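PDB 7KV2: RagB/SusD family nutrient uptake outer membrane protein from Bacteroides thetaiotaomicron, which probably binds beta-glucan at the cell surface, as a SusD-family lipoprotein of the outer membrane that serves nutrient glycan uptake. Local coordinates for residues D61-E66 and W112-S117; M77-W82 and A474-P479; D336-A341 and A436-E441. All blocks are in the same frame, centred on the assembly; numbering follows the deposited sequence.

Contact 1 of 3, residues D61-E66 and W112-S117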
ATOM      1  N   ASP A  61      -3.470  -8.879  -4.001  1.00 16.99           N
ATOM      2  CA  ASP A  61      -3.010  -8.722  -5.400  1.00 18.22           C
ATOM      3  C   ASP A  61      -3.530  -9.883  -6.284  1.00 17.30           C
ATOM      4  O   ASP A  61      -3.689  -9.688  -7.522  1.00 17.38           O
ATOM      5  CB  ASP A  61      -1.484  -8.577  -5.428  1.00 18.29           C
ATOM      6  CG  ASP A  61      -0.743  -9.799  -4.915  1.00 21.46           C
ATOM      7  OD1 ASP A  61      -1.058 -10.282  -3.786  1.00 20.12           O
ATOM      8  OD2 ASP A  61       0.203 -10.214  -5.616  1.00 23.93           O
ATOM      9  N   TRP A  62      -3.837 -11.047  -5.704  1.00 19.59           N
ATOM     10  CA  TRP A  62      -4.470 -12.165  -6.451  1.00 20.24           C
ATOM     11  C   TRP A  62      -5.091 -13.145  -5.455  1.00 21.19           C
ATOM     12  O   TRP A  62      -4.361 -13.982  -4.871  1.00 20.89           O
ATOM     13  CB  TRP A  62      -3.481 -12.840  -7.396  1.00 22.46           C
ATOM     14  CG  TRP A  62      -3.961 -14.105  -8.038  1.00 23.43           C
ATOM     15  CD1 TRP A  62      -3.366 -15.326  -7.930  1.00 26.64           C
ATOM     16  CD2 TRP A  62      -5.157 -14.310  -8.811  1.00 24.29           C
ATOM     17  NE1 TRP A  62      -4.083 -16.270  -8.605  1.00 28.25           N
ATOM     18  CE2 TRP A  62      -5.172 -15.674  -9.181  1.00 27.85           C
ATOM     19  CE3 TRP A  62      -6.200 -13.480  -9.247  1.00 26.45           C
ATOM     20  CZ2 TRP A  62      -6.206 -16.236  -9.929  1.00 26.87           C
ATOM     21  CZ3 TRP A  62      -7.221 -14.027  -9.990  1.00 28.36           C
ATOM     22  CH2 TRP A  62      -7.231 -15.394 -10.306  1.00 29.69           C
ATOM     23  N   ALA A  63      -6.409 -13.030  -5.253  1.00 22.41           N
ATOM     24  CA  ALA A  63      -7.132 -13.848  -4.265  1.00 20.11           C
ATOM     25  C   ALA A  63      -8.635 -13.803  -4.573  1.00 23.65           C
ATOM     26  O   ALA A  63      -9.137 -12.751  -5.057  1.00 21.34           O
ATOM     27  CB  ALA A  63      -6.836 -13.328  -2.872  1.00 20.31           C
ATOM     28  N   PHE A  64      -9.341 -14.900  -4.282  1.00 24.05           N
ATOM     29  CA  PHE A  64     -10.827 -14.925  -4.415  1.00 24.07           C
ATOM     30  C   PHE A  64     -11.200 -14.533  -5.841  1.00 23.32           C
ATOM     31  O   PHE A  64     -12.163 -13.764  -6.001  1.00 26.69           O
ATOM     32  CB  PHE A  64     -11.461 -13.991  -3.377  1.00 24.06           C
ATOM     33  CG  PHE A  64     -11.096 -14.344  -1.956  1.00 28.13           C
ATOM     34  CD1 PHE A  64     -11.617 -15.493  -1.354  1.00 28.52           C
ATOM     35  CD2 PHE A  64     -10.205 -13.562  -1.226  1.00 26.34           C
ATOM     36  CE1 PHE A  64     -11.230 -15.863  -0.072  1.00 29.47           C
ATOM     37  CE2 PHE A  64      -9.854 -13.913   0.073  1.00 27.84           C
ATOM     38  CZ  PHE A  64     -10.369 -15.061   0.652  1.00 28.42           C
ATOM     39  N   ASP A  65     -10.407 -15.008  -6.811  1.00 22.98           N
ATOM     40  CA  ASP A  65     -10.547 -14.841  -8.283  1.00 27.72           C
ATOM     41  C   ASP A  65     -10.518 -13.368  -8.713  1.00 26.75           C
ATOM     42  O   ASP A  65     -10.914 -13.100  -9.838  1.00 23.07           O
ATOM     43  CB  ASP A  65     -11.781 -15.591  -8.785  1.00 33.38           C
ATOM     44  CG  ASP A  65     -11.648 -17.050  -8.378  1.00 38.00           C
ATOM     45  OD1 ASP A  65     -10.675 -17.687  -8.829  1.00 45.38           O
ATOM     46  OD2 ASP A  65     -12.437 -17.485  -7.522  1.00 50.90           O
ATOM     47  N   GLU A  66      -9.914 -12.486  -7.915  1.00 24.19           N
ATOM     48  CA  GLU A  66      -9.731 -11.067  -8.271  1.00 20.97           C
ATOM     49  C   GLU A  66      -8.289 -10.590  -8.056  1.00 18.43           C
ATOM     50  O   GLU A  66      -7.609 -11.112  -7.193  1.00 19.62           O
ATOM     51  CB  GLU A  66     -10.586 -10.195  -7.374  1.00 25.12           C
ATOM     52  CG  GLU A  66     -12.042 -10.369  -7.703  1.00 28.32           C
ATOM     53  CD  GLU A  66     -12.977  -9.508  -6.902  1.00 26.02           C
ATOM     54  OE1 GLU A  66     -12.641  -8.346  -6.633  1.00 23.36           O
ATOM     55  OE2 GLU A  66     -14.089 -10.016  -6.631  1.00 27.34           O
ATOM     56  N   TRP A 112     -11.897  -6.981   0.375  1.00 21.30           N
ATOM     57  CA  TRP A 112     -12.851  -7.160   1.497  1.00 21.33           C
ATOM     58  C   TRP A 112     -12.639  -8.555   2.117  1.00 19.43           C
ATOM     59  O   TRP A 112     -12.458  -8.647   3.312  1.00 21.49           O
ATOM     60  CB  TRP A 112     -14.257  -6.949   0.929  1.00 22.79           C
ATOM     61  CG  TRP A 112     -15.352  -7.190   1.926  1.00 24.93           C
ATOM     62  CD1 TRP A 112     -15.756  -8.388   2.458  1.00 26.82           C
ATOM     63  CD2 TRP A 112     -16.182  -6.182   2.509  1.00 26.15           C
ATOM     64  NE1 TRP A 112     -16.778  -8.179   3.356  1.00 25.57           N
ATOM     65  CE2 TRP A 112     -17.056  -6.840   3.415  1.00 27.42           C
ATOM     66  CE3 TRP A 112     -16.273  -4.792   2.376  1.00 26.36           C
ATOM     67  CZ2 TRP A 112     -18.018  -6.142   4.143  1.00 28.04           C
ATOM     68  CZ3 TRP A 112     -17.209  -4.104   3.117  1.00 28.95           C
ATOM     69  CH2 TRP A 112     -18.077  -4.782   3.981  1.00 28.19           C
ATOM     70  N   LYS A 113     -12.610  -9.592   1.302  1.00 21.95           N
ATOM     71  CA  LYS A 113     -12.502 -10.999   1.747  1.00 25.14           C
ATOM     72  C   LYS A 113     -11.124 -11.217   2.373  1.00 25.24           C
ATOM     73  O   LYS A 113     -11.052 -11.881   3.401  1.00 21.88           O
ATOM     74  CB  LYS A 113     -12.730 -11.966   0.594  1.00 24.10           C
ATOM     75  CG  LYS A 113     -14.165 -12.007   0.075  1.00 27.16           C
ATOM     76  CD  LYS A 113     -14.313 -12.852  -1.169  1.00 26.30           C
ATOM     77  CE  LYS A 113     -15.700 -12.776  -1.794  1.00 29.01           C
ATOM     78  NZ  LYS A 113     -15.763 -13.507  -3.087  1.00 28.54           N
ATOM     79  N   CYS A 114     -10.070 -10.589   1.831  1.00 23.60           N
ATOM     80  CA  CYS A 114      -8.719 -10.689   2.436  1.00 21.99           C
ATOM     81  C   CYS A 114      -8.689 -10.017   3.802  1.00 18.13           C
ATOM     82  O   CYS A 114      -8.080 -10.592   4.740  1.00 21.86           O
ATOM     83  CB  CYS A 114      -7.644 -10.104   1.520  1.00 20.45           C
ATOM     84  SG  CYS A 114      -7.480 -10.947  -0.057  1.00 22.32           S
ATOM     85  N   ALA A 115      -9.288  -8.835   3.954  1.00 20.05           N
ATOM     86  CA  ALA A 115      -9.265  -8.068   5.207  1.00 20.58           C
ATOM     87  C   ALA A 115      -9.944  -8.893   6.296  1.00 22.80           C
ATOM     88  O   ALA A 115      -9.370  -9.040   7.420  1.00 20.30           O
ATOM     89  CB  ALA A 115      -9.968  -6.762   5.018  1.00 20.36           C
ATOM     90  N   TYR A 116     -11.107  -9.463   5.980  1.00 24.53           N
ATOM     91  CA  TYR A 116     -11.893 -10.193   7.016  1.00 24.15           C
ATOM     92  C   TYR A 116     -11.255 -11.556   7.277  1.00 25.04           C
ATOM     93  O   TYR A 116     -11.396 -12.013   8.433  1.00 27.74           O
ATOM     94  CB  TYR A 116     -13.384 -10.228   6.665  1.00 23.48           C
ATOM     95  CG  TYR A 116     -14.031  -8.920   7.020  1.00 23.72           C
ATOM     96  CD1 TYR A 116     -14.208  -8.532   8.337  1.00 24.31           C
ATOM     97  CD2 TYR A 116     -14.416  -8.024   6.040  1.00 25.17           C
ATOM     98  CE1 TYR A 116     -14.759  -7.306   8.671  1.00 22.56           C
ATOM     99  CE2 TYR A 116     -14.991  -6.804   6.356  1.00 24.94           C
ATOM    100  CZ  TYR A 116     -15.206  -6.458   7.676  1.00 25.05           C
ATOM    101  OH  TYR A 116     -15.714  -5.230   7.988  1.00 25.19           O
ATOM    102  N   SER A 117     -10.553 -12.171   6.314  1.00 25.04           N
ATOM    103  CA  SER A 117      -9.763 -13.413   6.566  1.00 25.62           C
ATOM    104  C   SER A 117      -8.667 -13.094   7.572  1.00 26.22           C
ATOM    105  O   SER A 117      -8.503 -13.861   8.557  1.00 25.35           O
ATOM    106  CB  SER A 117      -9.185 -14.032   5.322  1.00 27.00           C
ATOM    107  OG  SER A 117     -10.231 -14.274   4.394  1.00 27.25           O
TER
HETATM  108  O   HOH W   1     -13.973 -11.975  -4.751  1.00 30.94           O
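Phe64 lays one face of its ring on the aliphatic part of Lys113, in a CH-pi contact with Lys113 CB 3.6 Å from the centroid of the Phe64 ring and 18° off the normal. CD of Lys113 continues along the same ring, 3.6 Å from Phe64 CG, because the lysine chain runs extended beyond CG. Sulfur takes the ring's rim: Cys114 SG lies in the ring plane at 3.8 Å from Phe64 CE2, a sulfur-aromatic contact, and the same sulfur packs on Ala63 CB at 3.7 Å. One water bridges the two segments: it donates to Phe64 O and to Glu66 OE2 and accepts from Lys113 NZ at 2.9 Å. Ser117 OG, close to Phe64 CZ, turns back to donate to Lys113 O on its own helix. An alanine in place of Phe64 would probably uncover the lysine methylenes and strip Cys114 of its aromatic neighbour. The type I' turn from Ala63 to Glu66 presents the ring to helix 110-130, while Glu66 OE1 takes Tyr109 N and Gly110 N near the start of that helix. Loop and helix thus meet through apolar and sulfur contacts, with the lysine and glutamate charges joined through water rather than directly.

Contact 2 of 3, residues M77-W82 and A474-P479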
ATOM      1  N   MET A  77      -7.704   5.958  -7.994  1.00 19.36           N
ATOM      2  CA  MET A  77      -8.723   7.001  -7.671  1.00 20.46           C
ATOM      3  C   MET A  77      -8.088   8.381  -7.494  1.00 19.64           C
ATOM      4  O   MET A  77      -8.834   9.419  -7.293  1.00 20.97           O
ATOM      5  CB  MET A  77      -9.555   6.607  -6.443  1.00 20.55           C
ATOM      6  CG  MET A  77     -10.235   5.278  -6.647  1.00 19.93           C
ATOM      7  SD  MET A  77     -11.523   4.922  -5.392  1.00 21.60           S
ATOM      8  CE  MET A  77     -10.513   4.261  -4.063  1.00 20.69           C
ATOM      9  N   ALA A  78      -6.759   8.476  -7.636  1.00 17.85           N
ATOM     10  CA  ALA A  78      -6.080   9.784  -7.481  1.00 18.28           C
ATOM     11  C   ALA A  78      -5.719  10.359  -8.858  1.00 18.15           C
ATOM     12  O   ALA A  78      -6.489  10.180  -9.834  1.00 16.14           O
ATOM     13  CB  ALA A  78      -4.876   9.612  -6.572  1.00 21.15           C
ATOM     14  N   ASP A  79      -4.539  10.981  -8.988  1.00 20.31           N
ATOM     15  CA  ASP A  79      -4.201  11.878 -10.119  1.00 19.94           C
ATOM     16  C   ASP A  79      -2.833  11.505 -10.716  1.00 19.46           C
ATOM     17  O   ASP A  79      -2.227  12.378 -11.379  1.00 19.62           O
ATOM     18  CB  ASP A  79      -4.256  13.343  -9.676  1.00 19.44           C
ATOM     19  CG  ASP A  79      -3.381  13.697  -8.495  1.00 19.68           C
ATOM     20  OD1 ASP A  79      -3.124  12.808  -7.658  1.00 19.68           O
ATOM     21  OD2 ASP A  79      -3.040  14.896  -8.345  1.00 21.40           O
ATOM     22  N   ASP A  80      -2.358  10.265 -10.543  1.00 17.41           N
ATOM     23  CA  ASP A  80      -0.940   9.946 -10.901  1.00 16.47           C
ATOM     24  C   ASP A  80      -0.840   8.885 -11.990  1.00 17.32           C
ATOM     25  O   ASP A  80       0.127   8.936 -12.796  1.00 18.06           O
ATOM     26  CB  ASP A  80      -0.164   9.464  -9.672  1.00 17.79           C
ATOM     27  CG  ASP A  80       0.083  10.550  -8.651  1.00 17.17           C
ATOM     28  OD1 ASP A  80       0.098  11.732  -9.042  1.00 18.82           O
ATOM     29  OD2 ASP A  80       0.183  10.207  -7.473  1.00 19.68           O
ATOM     30  N   LEU A  81      -1.787   7.948 -12.015  1.00 17.49           N
ATOM     31  CA  LEU A  81      -1.805   6.784 -12.923  1.00 17.13           C
ATOM     32  C   LEU A  81      -3.089   6.817 -13.720  1.00 18.13           C
ATOM     33  O   LEU A  81      -4.113   7.396 -13.207  1.00 19.25           O
ATOM     34  CB  LEU A  81      -1.762   5.484 -12.105  1.00 18.07           C
ATOM     35  CG  LEU A  81      -0.681   5.363 -11.042  1.00 19.53           C
ATOM     36  CD1 LEU A  81      -0.835   4.034 -10.302  1.00 21.39           C
ATOM     37  CD2 LEU A  81       0.713   5.439 -11.663  1.00 19.67           C
ATOM     38  N   TRP A  82      -3.108   6.115 -14.830  1.00 16.84           N
ATOM     39  CA  TRP A  82      -4.370   5.704 -15.480  1.00 18.28           C
ATOM     40  C   TRP A  82      -4.726   4.280 -15.010  1.00 19.40           C
ATOM     41  O   TRP A  82      -4.092   3.741 -14.041  1.00 19.66           O
ATOM     42  CB  TRP A  82      -4.244   5.838 -17.003  1.00 16.37           C
ATOM     43  CG  TRP A  82      -4.013   7.245 -17.464  1.00 17.40           C
ATOM     44  CD1 TRP A  82      -2.968   7.670 -18.240  1.00 18.75           C
ATOM     45  CD2 TRP A  82      -4.826   8.413 -17.219  1.00 18.74           C
ATOM     46  NE1 TRP A  82      -3.062   9.012 -18.488  1.00 18.42           N
ATOM     47  CE2 TRP A  82      -4.221   9.483 -17.910  1.00 18.49           C
ATOM     48  CE3 TRP A  82      -6.052   8.643 -16.569  1.00 18.58           C
ATOM     49  CZ2 TRP A  82      -4.748  10.783 -17.882  1.00 18.26           C
ATOM     50  CZ3 TRP A  82      -6.595   9.920 -16.578  1.00 18.35           C
ATOM     51  CH2 TRP A  82      -5.922  10.985 -17.186  1.00 19.25           C
ATOM     52  N   ALA A 474     -11.796  17.263  -3.735  1.00 30.39           N
ATOM     53  CA  ALA A 474     -12.844  17.955  -4.542  1.00 30.51           C
ATOM     54  C   ALA A 474     -12.207  18.876  -5.580  1.00 28.11           C
ATOM     55  O   ALA A 474     -12.742  18.957  -6.686  1.00 28.43           O
ATOM     56  CB  ALA A 474     -13.787  18.772  -3.675  1.00 29.42           C
ATOM     57  N   SER A 475     -11.151  19.603  -5.251  1.00 25.82           N
ATOM     58  CA  SER A 475     -10.574  20.556  -6.227  1.00 28.64           C
ATOM     59  C   SER A 475      -9.549  19.881  -7.160  1.00 29.34           C
ATOM     60  O   SER A 475      -9.355  20.388  -8.283  1.00 25.19           O
ATOM     61  CB  SER A 475     -10.046  21.754  -5.510  1.00 33.37           C
ATOM     62  OG  SER A 475      -9.018  21.380  -4.630  1.00 39.22           O
ATOM     63  N   VAL A 476      -8.917  18.762  -6.759  1.00 27.07           N
ATOM     64  CA  VAL A 476      -7.842  18.132  -7.580  1.00 24.55           C
ATOM     65  C   VAL A 476      -8.438  17.084  -8.519  1.00 23.44           C
ATOM     66  O   VAL A 476      -8.047  17.057  -9.711  1.00 23.53           O
ATOM     67  CB  VAL A 476      -6.749  17.549  -6.672  1.00 26.73           C
ATOM     68  CG1 VAL A 476      -5.741  16.722  -7.452  1.00 25.79           C
ATOM     69  CG2 VAL A 476      -6.060  18.660  -5.899  1.00 25.30           C
ATOM     70  N   LEU A 477      -9.374  16.280  -8.044  1.00 22.07           N
ATOM     71  CA  LEU A 477      -9.882  15.106  -8.798  1.00 22.65           C
ATOM     72  C   LEU A 477     -11.121  15.504  -9.619  1.00 25.18           C
ATOM     73  O   LEU A 477     -12.243  15.031  -9.308  1.00 25.36           O
ATOM     74  CB  LEU A 477     -10.149  13.975  -7.802  1.00 22.33           C
ATOM     75  CG  LEU A 477      -8.957  13.595  -6.904  1.00 21.24           C
ATOM     76  CD1 LEU A 477      -9.363  12.507  -5.902  1.00 21.38           C
ATOM     77  CD2 LEU A 477      -7.780  13.101  -7.744  1.00 21.15           C
ATOM     78  N   VAL A 478     -10.872  16.210 -10.726  1.00 27.88           N
ATOM     79  CA  VAL A 478     -11.897  16.806 -11.636  1.00 30.01           C
ATOM     80  C   VAL A 478     -11.731  16.200 -13.023  1.00 29.69           C
ATOM     81  O   VAL A 478     -10.717  15.539 -13.298  1.00 25.99           O
ATOM     82  CB  VAL A 478     -11.784  18.348 -11.661  1.00 28.21           C
ATOM     83  CG1 VAL A 478     -12.027  18.931 -10.290  1.00 26.75           C
ATOM     84  CG2 VAL A 478     -10.455  18.843 -12.219  1.00 28.99           C
ATOM     85  N   PRO A 479     -12.719  16.386 -13.939  1.00 28.54           N
ATOM     86  CA  PRO A 479     -12.620  15.821 -15.282  1.00 27.08           C
ATOM     87  C   PRO A 479     -11.328  16.263 -15.980  1.00 24.80           C
ATOM     88  O   PRO A 479     -10.899  17.412 -15.826  1.00 23.69           O
ATOM     89  CB  PRO A 479     -13.912  16.302 -15.962  1.00 27.56           C
ATOM     90  CG  PRO A 479     -14.875  16.424 -14.788  1.00 27.17           C
ATOM     91  CD  PRO A 479     -14.027  17.050 -13.706  1.00 28.67           C
TER
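Leu477 reaches the 77-82 loop with CG anti to its own carbonyl carbon (chi1 -54°) and an extended second torsion (chi2 177°), which spreads its two methyls along the loop backbone. Asp79 meets Val476 by a different turn: its CG is tucked between the backbone N and the carbonyl carbon (chi1 56°), and this brings OD2 to 3.4 Å from Val476 CG1. The two leucine methyls divide the work. CD1 sits against the carbonyl of Met77, 3.4 Å from its O, and CD2 lies on the peptide of Ala78, 3.6 Å from its C, with Asp79 CB a little further off at 4.0 Å from the same methyl. Leucine therefore packs on main chain more than on side chains, and the contact between the segments is van der Waals throughout. The carboxylate of Asp79 is not left to the valine methyl: OD2 forms a salt bridge with Arg463, so Val476 flanks a charge already paired elsewhere. Leu477 is the first residue to leave helical angles after helix 473-476 and the centre of an inverse gamma turn, so the leucine is delivered just where the chain bends away from the helix. Helix 463-469 lies beside both segments, with Tyr464 against Met77, Arg463 against Ala78 and Leu467 against Leu477; Met97 of helix 92-98 also touches Met77. The contact thus joins the loop after helix 70-75 to the chain leaving helix 473-476, two parts nearly 400 residues apart in sequence.

Contact 3 of 3, residues D336-A341 and A436-E441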
ATOM      1  N   ASP A 336      15.335  15.771 -10.212  1.00 20.32           N
ATOM      2  CA  ASP A 336      14.633  14.950  -9.204  1.00 19.97           C
ATOM      3  C   ASP A 336      14.851  13.480  -9.602  1.00 18.85           C
ATOM      4  O   ASP A 336      14.271  13.028 -10.673  1.00 19.12           O
ATOM      5  CB  ASP A 336      13.165  15.348  -9.088  1.00 18.48           C
ATOM      6  CG  ASP A 336      12.477  14.820  -7.850  1.00 17.26           C
ATOM      7  OD1 ASP A 336      12.811  13.645  -7.435  1.00 17.52           O
ATOM      8  OD2 ASP A 336      11.629  15.569  -7.284  1.00 18.00           O
ATOM      9  N   THR A 337      15.624  12.741  -8.809  1.00 16.72           N
ATOM     10  CA  THR A 337      15.942  11.311  -9.101  1.00 18.43           C
ATOM     11  C   THR A 337      14.643  10.472  -9.082  1.00 17.24           C
ATOM     12  O   THR A 337      14.644   9.335  -9.620  1.00 16.96           O
ATOM     13  CB  THR A 337      16.975  10.732  -8.128  1.00 19.65           C
ATOM     14  OG1 THR A 337      16.428  10.809  -6.798  1.00 18.19           O
ATOM     15  CG2 THR A 337      18.312  11.441  -8.258  1.00 20.45           C
ATOM     16  N   ARG A 338      13.619  10.959  -8.389  1.00 16.38           N
ATOM     17  CA  ARG A 338      12.322  10.233  -8.285  1.00 18.24           C
ATOM     18  C   ARG A 338      11.631  10.160  -9.648  1.00 19.47           C
ATOM     19  O   ARG A 338      10.768   9.281  -9.824  1.00 18.46           O
ATOM     20  CB  ARG A 338      11.418  10.857  -7.240  1.00 16.28           C
ATOM     21  CG  ARG A 338      12.052  10.845  -5.865  1.00 17.54           C
ATOM     22  CD  ARG A 338      11.188  11.547  -4.867  1.00 17.12           C
ATOM     23  NE  ARG A 338      11.210  13.006  -5.090  1.00 16.72           N
ATOM     24  CZ  ARG A 338      10.884  13.921  -4.180  1.00 19.03           C
ATOM     25  NH1 ARG A 338      10.481  13.569  -2.963  1.00 18.15           N
ATOM     26  NH2 ARG A 338      10.994  15.211  -4.501  1.00 18.99           N
ATOM     27  N   ARG A 339      11.925  11.070 -10.570  1.00 18.90           N
ATOM     28  CA  ARG A 339      11.189  11.115 -11.842  1.00 20.13           C
ATOM     29  C   ARG A 339      11.458   9.788 -12.560  1.00 20.26           C
ATOM     30  O   ARG A 339      10.489   9.104 -12.922  1.00 19.63           O
ATOM     31  CB  ARG A 339      11.622  12.269 -12.743  1.00 20.42           C
ATOM     32  CG  ARG A 339      10.798  12.350 -14.013  1.00 21.59           C
ATOM     33  CD  ARG A 339      11.186  13.548 -14.859  1.00 23.10           C
ATOM     34  NE  ARG A 339      12.458  13.242 -15.518  1.00 24.51           N
ATOM     35  CZ  ARG A 339      13.087  14.075 -16.325  1.00 31.09           C
ATOM     36  NH1 ARG A 339      12.551  15.250 -16.580  1.00 30.25           N
ATOM     37  NH2 ARG A 339      14.229  13.724 -16.900  1.00 34.06           N
ATOM     38  N   ASN A 340      12.720   9.439 -12.805  1.00 18.29           N
ATOM     39  CA  ASN A 340      13.011   8.189 -13.552  1.00 20.31           C
ATOM     40  C   ASN A 340      12.798   6.947 -12.683  1.00 17.54           C
ATOM     41  O   ASN A 340      12.459   5.877 -13.275  1.00 18.31           O
ATOM     42  CB  ASN A 340      14.371   8.247 -14.249  1.00 22.15           C
ATOM     43  CG  ASN A 340      14.419   9.366 -15.265  1.00 25.50           C
ATOM     44  OD1 ASN A 340      13.434  10.075 -15.487  1.00 26.39           O
ATOM     45  ND2 ASN A 340      15.593   9.586 -15.824  1.00 28.46           N
ATOM     46  N   ALA A 341      12.856   7.068 -11.350  1.00 16.57           N
ATOM     47  CA  ALA A 341      12.640   5.915 -10.462  1.00 15.27           C
ATOM     48  C   ALA A 341      11.138   5.598 -10.403  1.00 13.68           C
ATOM     49  O   ALA A 341      10.783   4.494  -9.954  1.00 14.14           O
ATOM     50  CB  ALA A 341      13.142   6.185  -9.084  1.00 15.31           C
ATOM     51  N   ALA A 436      16.286  13.451  -2.936  1.00 16.56           N
ATOM     52  CA  ALA A 436      15.867  13.296  -4.351  1.00 18.45           C
ATOM     53  C   ALA A 436      16.747  14.074  -5.342  1.00 20.39           C
ATOM     54  O   ALA A 436      16.477  13.990  -6.560  1.00 21.09           O
ATOM     55  CB  ALA A 436      14.427  13.686  -4.469  1.00 19.53           C
ATOM     56  N   GLY A 437      17.792  14.762  -4.876  1.00 20.77           N
ATOM     57  CA  GLY A 437      18.730  15.493  -5.753  1.00 21.05           C
ATOM     58  C   GLY A 437      18.352  16.958  -5.940  1.00 24.47           C
ATOM     59  O   GLY A 437      19.005  17.612  -6.782  1.00 26.57           O
ATOM     60  N   LEU A 438      17.364  17.482  -5.222  1.00 21.38           N
ATOM     61  CA  LEU A 438      16.848  18.858  -5.466  1.00 25.08           C
ATOM     62  C   LEU A 438      17.752  19.810  -4.673  1.00 28.34           C
ATOM     63  O   LEU A 438      18.098  19.514  -3.503  1.00 26.69           O
ATOM     64  CB  LEU A 438      15.375  19.007  -5.066  1.00 22.71           C
ATOM     65  CG  LEU A 438      14.397  18.160  -5.888  1.00 23.77           C
ATOM     66  CD1 LEU A 438      13.000  18.300  -5.379  1.00 25.61           C
ATOM     67  CD2 LEU A 438      14.442  18.532  -7.350  1.00 27.80           C
ATOM     68  N   VAL A 439      18.190  20.896  -5.290  1.00 33.22           N
ATOM     69  CA  VAL A 439      19.161  21.794  -4.588  1.00 31.62           C
ATOM     70  C   VAL A 439      18.381  22.862  -3.815  1.00 28.71           C
ATOM     71  O   VAL A 439      18.891  23.310  -2.780  1.00 29.73           O
ATOM     72  CB  VAL A 439      20.200  22.399  -5.544  1.00 39.44           C
ATOM     73  CG1 VAL A 439      20.948  21.322  -6.317  1.00 41.80           C
ATOM     74  CG2 VAL A 439      19.597  23.419  -6.475  1.00 41.85           C
ATOM     75  N   THR A 440      17.198  23.270  -4.271  1.00 27.52           N
ATOM     76  CA  THR A 440      16.443  24.377  -3.619  1.00 26.65           C
ATOM     77  C   THR A 440      15.721  23.829  -2.393  1.00 30.54           C
ATOM     78  O   THR A 440      14.883  22.925  -2.577  1.00 36.02           O
ATOM     79  CB  THR A 440      15.427  25.056  -4.548  1.00 28.33           C
ATOM     80  OG1 THR A 440      16.146  25.570  -5.659  1.00 33.74           O
ATOM     81  CG2 THR A 440      14.642  26.167  -3.884  1.00 31.18           C
ATOM     82  N   GLU A 441      15.958  24.404  -1.215  1.00 26.15           N
ATOM     83  CA  GLU A 441      15.199  24.087   0.022  1.00 29.18           C
ATOM     84  C   GLU A 441      13.836  24.765  -0.034  1.00 32.02           C
ATOM     85  O   GLU A 441      13.697  25.797  -0.735  1.00 33.04           O
ATOM     86  CB  GLU A 441      15.987  24.439   1.271  1.00 31.10           C
ATOM     87  CG  GLU A 441      17.175  23.524   1.449  1.00 36.13           C
ATOM     88  CD  GLU A 441      18.084  23.847   2.618  1.00 42.25           C
ATOM     89  OE1 GLU A 441      17.675  24.670   3.480  1.00 45.11           O
ATOM     90  OE2 GLU A 441      19.214  23.276   2.635  1.00 45.05           O
TER
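Ala436 O is the acceptor that ties the two segments together: Thr337 N donates to it at 2.7 Å, in the carbonyl plane and nearly straight at 173°. Thr337 OG1 also lies within hydrogen-bonding distance of this oxygen, 3.2 Å away, though where its proton goes is not settled, and Asp336 CA adds a CA-H...O contact. The carboxylate of Asp336 takes three bonds from Arg338 of its own segment. OD1 takes Arg338 NE on its syn lone pair at 2.9 Å and Arg338 N on the anti side, while OD2 receives NH2 in a salt bridge of 2.9 Å, so the guanidinium grips the acid side-on through two nitrogens. Asp336 stands at the N-cap of helix 337-342, and the bond from Arg338 N to its OD1 is the capping bond. Its counterpart is the end of helix 425-435, closed by a Schellman motif in which Gly437 has positive phi; in this SusD-family, TPR-clan protein the C-terminal end of one helix thereby meets the N-terminal start of another. Ala436 CB presses over one face of the guanidinium, 3.3 Å from Arg338 NE, with chi3 of the arginine bent (-72°) to bring the group across the methyl. Leu438 CD1 lies 3.6 Å from Asp336 OD2, and its CD2 packs on Asp336 CB. Arg338 NH1 has further salt bridges with Glu452 and Glu456 of helix 446-456, so the guanidinium serves three acids.

Overall arrangement
Contact 1 is only partly buried, whereas contacts 2 and 3 are buried. Contacts 1 and 3 lie on opposite sides of the chain's centre, their own centres 36 Å apart, and each joins parts within the same half of the sequence; contact 2 instead ties the N-terminal part of the chain to the C-terminal part, and contact 3 is nested in the long loop that contact 2 closes. The three do not touch, and no helix supplies segments to two of them. Chemistry differs accordingly: ring, sulfur and a bridging water between a loop and a helix flank at 61-66/112-117, methyl groups on main chain at 77-82/474-479, and a direct backbone bond beside a salt bridge, where two helix ends meet, at 336-341/436-441.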